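Local coordinates for protein ERPC (Borrelia burgdorferi, PDB 4BXM) that is an outer surface lipoprotein of the Lyme disease spirochaete that binds the complement regulator factor H, which probably helps the bacterium evade complement, at residues I147-E150 against D151-N155. Numbering follows the deposited sequence.
Sequences ILLE and DLKKN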
ATOM      1  N   ILE A 147      -2.043  -5.721   5.219  1.00 26.65           N
ATOM      2  CA  ILE A 147      -1.910  -4.730   6.287  1.00 28.46           C
ATOM      3  C   ILE A 147      -2.940  -5.052   7.346  1.00 24.55           C
ATOM      4  O   ILE A 147      -4.111  -5.235   7.045  1.00 25.41           O
ATOM      5  CB  ILE A 147      -2.238  -3.274   5.820  1.00 25.31           C
ATOM      6  CG1 ILE A 147      -1.194  -2.790   4.840  1.00 28.65           C
ATOM      7  CG2 ILE A 147      -2.284  -2.374   7.032  1.00 29.50           C
ATOM      8  CD1 ILE A 147      -1.583  -1.651   3.914  1.00 29.28           C
ATOM      9  N   LEU A 148      -2.557  -4.981   8.603  1.00 25.45           N
ATOM     10  CA  LEU A 148      -3.521  -5.275   9.652  1.00 27.02           C
ATOM     11  C   LEU A 148      -4.780  -4.412   9.626  1.00 24.91           C
ATOM     12  O   LEU A 148      -4.772  -3.201   9.600  1.00 26.25           O
ATOM     13  CB  LEU A 148      -2.828  -5.199  11.036  1.00 32.18           C
ATOM     14  CG  LEU A 148      -3.523  -5.853  12.222  1.00 39.15           C
ATOM     15  CD1 LEU A 148      -3.685  -7.367  12.010  1.00 41.82           C
ATOM     16  CD2 LEU A 148      -2.682  -5.575  13.466  1.00 38.28           C
ATOM     17  N   LEU A 149      -5.910  -5.055   9.652  1.00 26.35           N
ATOM     18  CA  LEU A 149      -7.162  -4.365   9.484  1.00 29.56           C
ATOM     19  C   LEU A 149      -7.441  -3.367  10.593  1.00 35.31           C
ATOM     20  O   LEU A 149      -7.996  -2.275  10.339  1.00 26.05           O
ATOM     21  CB  LEU A 149      -8.300  -5.387   9.382  1.00 31.91           C
ATOM     22  CG  LEU A 149      -9.690  -4.745   9.436  1.00 32.70           C
ATOM     23  CD1 LEU A 149      -9.940  -3.794   8.284  1.00 32.63           C
ATOM     24  CD2 LEU A 149     -10.698  -5.862   9.439  1.00 33.50           C
ATOM     25  N   GLU A 150      -7.032  -3.720  11.825  1.00 37.53           N
ATOM     26  CA  GLU A 150      -7.286  -2.839  12.972  1.00 38.24           C
ATOM     27  C   GLU A 150      -6.462  -1.615  12.938  1.00 34.17           C
ATOM     28  O   GLU A 150      -6.956  -0.586  13.281  1.00 34.94           O
ATOM     29  CB  GLU A 150      -7.061  -3.575  14.299  1.00 43.82           C
ATOM     30  CG  GLU A 150      -8.389  -4.209  14.738  1.00 52.86           C
ATOM     31  CD  GLU A 150      -9.485  -3.148  14.919  1.00 57.61           C
ATOM     32  OE1 GLU A 150      -9.187  -2.140  15.611  1.00 47.53           O
ATOM     33  OE2 GLU A 150     -10.608  -3.299  14.359  1.00 56.09           O
ATOM     34  N   ASP A 151      -5.217  -1.743  12.499  1.00 34.47           N
ATOM     35  CA  ASP A 151      -4.321  -0.586  12.267  1.00 37.33           C
ATOM     36  C   ASP A 151      -4.918   0.474  11.354  1.00 37.23           C
ATOM     37  O   ASP A 151      -4.769   1.658  11.638  1.00 35.39           O
ATOM     38  CB  ASP A 151      -2.998  -1.008  11.655  1.00 37.73           C
ATOM     39  CG  ASP A 151      -2.086  -1.683  12.636  1.00 46.82           C
ATOM     40  OD1 ASP A 151      -2.347  -1.478  13.850  1.00 49.59           O
ATOM     41  OD2 ASP A 151      -1.118  -2.399  12.175  1.00 48.21           O
ATOM     42  N   LEU A 152      -5.576   0.032  10.262  1.00 34.10           N
ATOM     43  CA  LEU A 152      -6.209   0.923   9.294  1.00 30.56           C
ATOM     44  C   LEU A 152      -7.470   1.548   9.858  1.00 31.11           C
ATOM     45  O   LEU A 152      -7.677   2.755   9.744  1.00 28.97           O
ATOM     46  CB  LEU A 152      -6.516   0.152   7.979  1.00 28.71           C
ATOM     47  CG  LEU A 152      -5.297  -0.230   7.129  1.00 25.83           C
ATOM     48  CD1 LEU A 152      -5.604  -1.317   6.097  1.00 30.13           C
ATOM     49  CD2 LEU A 152      -4.752   1.017   6.424  1.00 25.37           C
ATOM     50  N   LYS A 153      -8.334   0.731  10.450  1.00 33.18           N
ATOM     51  CA  LYS A 153      -9.590   1.201  11.041  1.00 34.15           C
ATOM     52  C   LYS A 153      -9.365   2.285  12.111  1.00 32.09           C
ATOM     53  O   LYS A 153     -10.096   3.262  12.146  1.00 38.07           O
ATOM     54  CB  LYS A 153     -10.378   0.070  11.711  1.00 36.00           C
ATOM     55  CG  LYS A 153     -11.092  -0.866  10.758  1.00 41.06           C
ATOM     56  CD  LYS A 153     -12.192  -1.651  11.503  1.00 46.49           C
ATOM     57  CE  LYS A 153     -13.586  -1.460  10.903  1.00 48.53           C
ATOM     58  NZ  LYS A 153     -14.637  -2.455  11.375  1.00 46.88           N
ATOM     59  N   LYS A 154      -8.384   2.094  12.971  1.00 32.77           N
ATOM     60  CA  LYS A 154      -8.119   3.081  13.970  1.00 37.54           C
ATOM     61  C   LYS A 154      -7.602   4.416  13.436  1.00 37.33           C
ATOM     62  O   LYS A 154      -7.826   5.403  14.034  1.00 42.54           O
ATOM     63  CB  LYS A 154      -7.252   2.534  15.094  1.00 37.66           C
ATOM     64  CG  LYS A 154      -5.801   2.254  14.817  1.00 46.06           C
ATOM     65  CD  LYS A 154      -5.132   1.940  16.156  1.00 49.97           C
ATOM     66  CE  LYS A 154      -3.729   1.340  16.016  1.00 54.59           C
ATOM     67  NZ  LYS A 154      -2.692   2.426  16.048  1.00 55.74           N
ATOM     68  N   ASN A 155      -6.958   4.450  12.290  1.00 36.94           N
ATOM     69  CA  ASN A 155      -6.390   5.681  11.761  1.00 33.93           C
ATOM     70  C   ASN A 155      -7.270   6.335  10.765  1.00 38.64           C
ATOM     71  O   ASN A 155      -7.185   7.536  10.547  1.00 44.72           O
ATOM     72  CB  ASN A 155      -5.076   5.368  11.108  1.00 33.43           C
ATOM     73  CG  ASN A 155      -4.004   5.182  12.107  1.00 33.48           C
ATOM     74  OD1 ASN A 155      -3.655   6.165  12.777  1.00 36.75           O
ATOM     75  ND2 ASN A 155      -3.401   3.982  12.185  1.00 28.60           N
TER
HETATM   76  O   HOH W   1      -0.281  -3.862   9.545  1.00 34.51           O
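Leu148 and Asp151 meet at a strand-to-helix junction, where strand 142-148 of the antiparallel sheet runs directly into the C-terminal helix 149-156. Leu148 holds the N-cap position. Leu148 O takes a weak hydrogen bond from Leu152 N at 3.4 Å. The next two backbone bonds are firmer. Lys153 N donates to Leu149 O at 3.0 Å, nearly straight at 169°. Lys154 N donates to Glu150 O at 3.1 Å.

The last strand amide is satisfied by water: Leu148 N donates a hydrogen bond to a water oxygen at 2.7 Å. The same water donates to Asp151 OD2 at 3.1 Å, so it bridges the end of the strand to the first turn of the helix. Asp151 has CG beside its own backbone N (chi1 -74°), which turns the carboxylate back towards the strand. OD2 also lies against Leu148 CB. The negative charge near the helix N-terminus is probably stabilised by the helix dipole.

On the buried side, Ile147 and Leu152 cross at about a right angle. Ile147 CG2, anti to the backbone N, reaches Leu152 CD1 at 3.6 Å. Met86 of helix 79-88 touches both residues, so the pair helps to pack the junction against that helix. The outer side is polar. Glu150 OE2 and Lys153 NZ have opposite charges but stay 5.1 Å apart, and OE2 lies nearer Lys153 CD.

Further along, Asp151 O accepts a bond from the side chain of Asn155. Asn155 ND2 donates to Asp151 O at 2.8 Å, and that oxygen lies 25° out of the amide plane of Asn155.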